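Local coordinates for molybdate-binding protein MolA (Haemophilus influenzae, PDB 3PSH) that captures molybdate or tungstate in the periplasm and serves the MolBC transporter as its solute-binding subunit for low-affinity molybdate import, at residues Met188-Asp192 with Arg243-Val247. Sequence-based numbering, arbitrary orientation.
Sequences MANPD and RYPDV. With MOO (molybdate ion), chain B.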
ATOM      1  N   MET A 188      -5.491  11.231  -8.037  1.00 15.37           N
ATOM      2  CA  MET A 188      -5.962  10.411  -6.940  1.00 14.88           C
ATOM      3  C   MET A 188      -6.662  11.305  -5.884  1.00 15.26           C
ATOM      4  O   MET A 188      -6.021  12.072  -5.218  1.00 15.22           O
ATOM      5  CB  MET A 188      -4.739   9.616  -6.387  1.00 15.41           C
ATOM      6  CG  MET A 188      -5.039   8.894  -5.152  1.00 18.12           C
ATOM      7  SD  MET A 188      -6.432   7.744  -5.213  1.00 24.93           S
ATOM      8  CE  MET A 188      -5.903   6.703  -6.323  1.00 19.17           C
ATOM      9  N   ALA A 189      -7.943  11.135  -5.724  1.00 16.94           N
ATOM     10  CA  ALA A 189      -8.702  11.989  -4.752  1.00 17.20           C
ATOM     11  C   ALA A 189      -8.979  11.176  -3.460  1.00 15.97           C
ATOM     12  O   ALA A 189      -9.709  10.203  -3.463  1.00 16.63           O
ATOM     13  CB  ALA A 189     -10.058  12.427  -5.427  1.00 17.55           C
ATOM     14  N   ASN A 190      -8.263  11.539  -2.396  1.00 16.19           N
ATOM     15  CA  ASN A 190      -8.467  11.031  -1.038  1.00 17.82           C
ATOM     16  C   ASN A 190      -9.395  11.990  -0.268  1.00 17.44           C
ATOM     17  O   ASN A 190      -9.665  13.112  -0.754  1.00 18.78           O
ATOM     18  CB  ASN A 190      -7.113  10.830  -0.329  1.00 17.40           C
ATOM     19  CG  ASN A 190      -6.548   9.469  -0.578  1.00 20.59           C
ATOM     20  OD1 ASN A 190      -6.413   9.041  -1.705  1.00 17.78           O
ATOM     21  ND2 ASN A 190      -6.235   8.747   0.511  1.00 17.70           N
ATOM     22  N   PRO A 191      -9.915  11.558   0.888  1.00 19.27           N
ATOM     23  CA  PRO A 191     -10.868  12.378   1.689  1.00 18.87           C
ATOM     24  C   PRO A 191     -10.324  13.743   1.982  1.00 20.95           C
ATOM     25  O   PRO A 191      -9.084  14.010   1.984  1.00 19.06           O
ATOM     26  CB  PRO A 191     -11.021  11.556   2.979  1.00 21.46           C
ATOM     27  CG  PRO A 191     -10.943  10.168   2.471  1.00 20.21           C
ATOM     28  CD  PRO A 191      -9.747  10.231   1.484  1.00 19.09           C
ATOM     29  N   ASP A 192     -11.245  14.701   2.099  1.00 20.58           N
ATOM     30  CA  ASP A 192     -10.815  16.047   2.514  1.00 22.09           C
ATOM     31  C   ASP A 192      -9.699  16.735   1.673  1.00 19.49           C
ATOM     32  O   ASP A 192      -8.731  17.203   2.263  1.00 21.75           O
ATOM     33  CB  ASP A 192     -10.439  15.981   4.008  1.00 23.58           C
ATOM     34  CG  ASP A 192     -11.610  15.518   4.838  1.00 31.62           C
ATOM     35  OD1 ASP A 192     -12.716  16.077   4.640  1.00 38.21           O
ATOM     36  OD2 ASP A 192     -11.452  14.558   5.628  1.00 31.91           O
ATOM     37  N   ARG A 243     -10.925   1.884  -0.222  1.00 13.83           N
ATOM     38  CA  ARG A 243     -11.231   2.084   1.247  1.00 13.87           C
ATOM     39  C   ARG A 243     -11.966   3.378   1.580  1.00 15.95           C
ATOM     40  O   ARG A 243     -12.404   3.531   2.727  1.00 16.50           O
ATOM     41  CB  ARG A 243      -9.970   2.037   2.088  1.00 13.21           C
ATOM     42  CG  ARG A 243      -8.888   3.060   1.598  1.00 15.84           C
ATOM     43  CD  ARG A 243      -7.519   2.870   2.413  1.00 12.17           C
ATOM     44  NE  ARG A 243      -6.561   3.838   1.810  1.00 13.68           N
ATOM     45  CZ  ARG A 243      -5.246   3.924   2.169  1.00 15.92           C
ATOM     46  NH1 ARG A 243      -4.835   3.139   3.205  1.00 17.24           N
ATOM     47  NH2 ARG A 243      -4.397   4.801   1.618  1.00 15.39           N
ATOM     48  N   TYR A 244     -12.047   4.312   0.599  1.00 15.66           N
ATOM     49  CA  TYR A 244     -12.740   5.580   0.767  1.00 15.62           C
ATOM     50  C   TYR A 244     -13.856   5.802  -0.260  1.00 13.67           C
ATOM     51  O   TYR A 244     -13.887   6.793  -0.950  1.00 17.60           O
ATOM     52  CB  TYR A 244     -11.733   6.691   0.714  1.00 14.71           C
ATOM     53  CG  TYR A 244     -10.661   6.621   1.806  1.00 17.14           C
ATOM     54  CD1 TYR A 244     -11.007   6.366   3.154  1.00 21.30           C
ATOM     55  CD2 TYR A 244      -9.280   6.762   1.511  1.00 18.74           C
ATOM     56  CE1 TYR A 244     -10.011   6.297   4.156  1.00 20.05           C
ATOM     57  CE2 TYR A 244      -8.273   6.789   2.581  1.00 19.68           C
ATOM     58  CZ  TYR A 244      -8.669   6.504   3.859  1.00 24.14           C
ATOM     59  OH  TYR A 244      -7.754   6.452   4.924  1.00 21.85           O
ATOM     60  N   PRO A 245     -14.817   4.897  -0.300  1.00 17.61           N
ATOM     61  CA  PRO A 245     -15.788   4.942  -1.361  1.00 17.85           C
ATOM     62  C   PRO A 245     -16.675   6.187  -1.315  1.00 19.55           C
ATOM     63  O   PRO A 245     -17.154   6.618  -2.393  1.00 21.55           O
ATOM     64  CB  PRO A 245     -16.652   3.719  -1.052  1.00 18.27           C
ATOM     65  CG  PRO A 245     -16.551   3.522   0.444  1.00 18.71           C
ATOM     66  CD  PRO A 245     -15.091   3.842   0.695  1.00 16.20           C
ATOM     67  N   ASP A 246     -16.874   6.795  -0.122  1.00 20.39           N
ATOM     68  CA  ASP A 246     -17.703   8.033  -0.019  1.00 21.31           C
ATOM     69  C   ASP A 246     -17.135   9.178  -0.864  1.00 22.58           C
ATOM     70  O   ASP A 246     -17.860  10.185  -1.197  1.00 22.13           O
ATOM     71  CB  ASP A 246     -17.811   8.499   1.447  1.00 22.89           C
ATOM     72  CG  ASP A 246     -18.593   7.529   2.361  1.00 27.10           C
ATOM     73  OD1 ASP A 246     -19.215   6.537   1.864  1.00 32.74           O
ATOM     74  OD2 ASP A 246     -18.599   7.819   3.594  1.00 30.74           O
ATOM     75  N   VAL A 247     -15.838   9.103  -1.196  1.00 19.31           N
ATOM     76  CA  VAL A 247     -15.237  10.193  -1.950  1.00 17.60           C
ATOM     77  C   VAL A 247     -15.863  10.316  -3.366  1.00 17.34           C
ATOM     78  O   VAL A 247     -15.942  11.468  -3.886  1.00 17.38           O
ATOM     79  CB  VAL A 247     -13.669  10.113  -1.965  1.00 17.57           C
ATOM     80  CG1 VAL A 247     -13.116  11.122  -2.930  1.00 20.80           C
ATOM     81  CG2 VAL A 247     -13.159  10.297  -0.549  1.00 16.52           C
TER
HETATM   82 MO   MOO B   1      -0.713   4.502   2.414  1.00 33.20          MO
HETATM   83  O1  MOO B   1      -1.437   5.413   1.186  1.00 14.90           O
HETATM   84  O2  MOO B   1       0.296   5.479   3.411  1.00 20.52           O
HETATM   85  O3  MOO B   1       0.262   3.289   1.726  1.00 16.87           O
HETATM   86  O4  MOO B   1      -1.969   3.668   3.195  1.00 14.46           O
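Pro191 and Val247 bring their backbones closest, CA to CA 6.1 Å, where the loop leaving strand 184-188 meets a type I turn, Tyr244 to Val247, that leads into helix 247-252; no hydrogen bond joins the two segments. Pro191 sets CG and CD over one face of the Tyr244 ring, a CH-pi contact with CG 3.9 Å from the ring centroid and 19° off its normal. The same CG lies 3.7 Å from Val247 CG2, so one proline carbon meets aromatic face and methyl. With CG1 anti to its backbone N (chi1 171°), Val247 sets this methyl 3.6 Å from Ala189 O, with CB farther off. On the opposite face of Tyr244, Arg243 CG sits over the ring centre, so the tyrosine is sandwiched between proline and arginine methylenes. The Asn190 amide, its plane 74° from the ring, brings ND2 within 3.5 Å of Tyr244 CE2, but its hydrogen bond goes to Gln241 OE1, which also accepts from Arg243 NH2. Extended from CG to NE, the arginine reaches molybdate with the edge of its guanidinium: NH1 donates to O4 at 2.9 Å, while NH2 donates less directly to O1 and O4. NH1 also bonds to Gln51 O, and Trp278 makes a cation-pi contact with the group. In this class of binding protein the ligand lies between two lobes; here adjoining loops at the carboxyl ends of parallel strands 184-188 and 237-240 pack by apolar contact beside the site, while the shared Gln241 acceptor and Gln51 carbonyl help orient a cation whose charge probably strengthens its grip on the oxyanion.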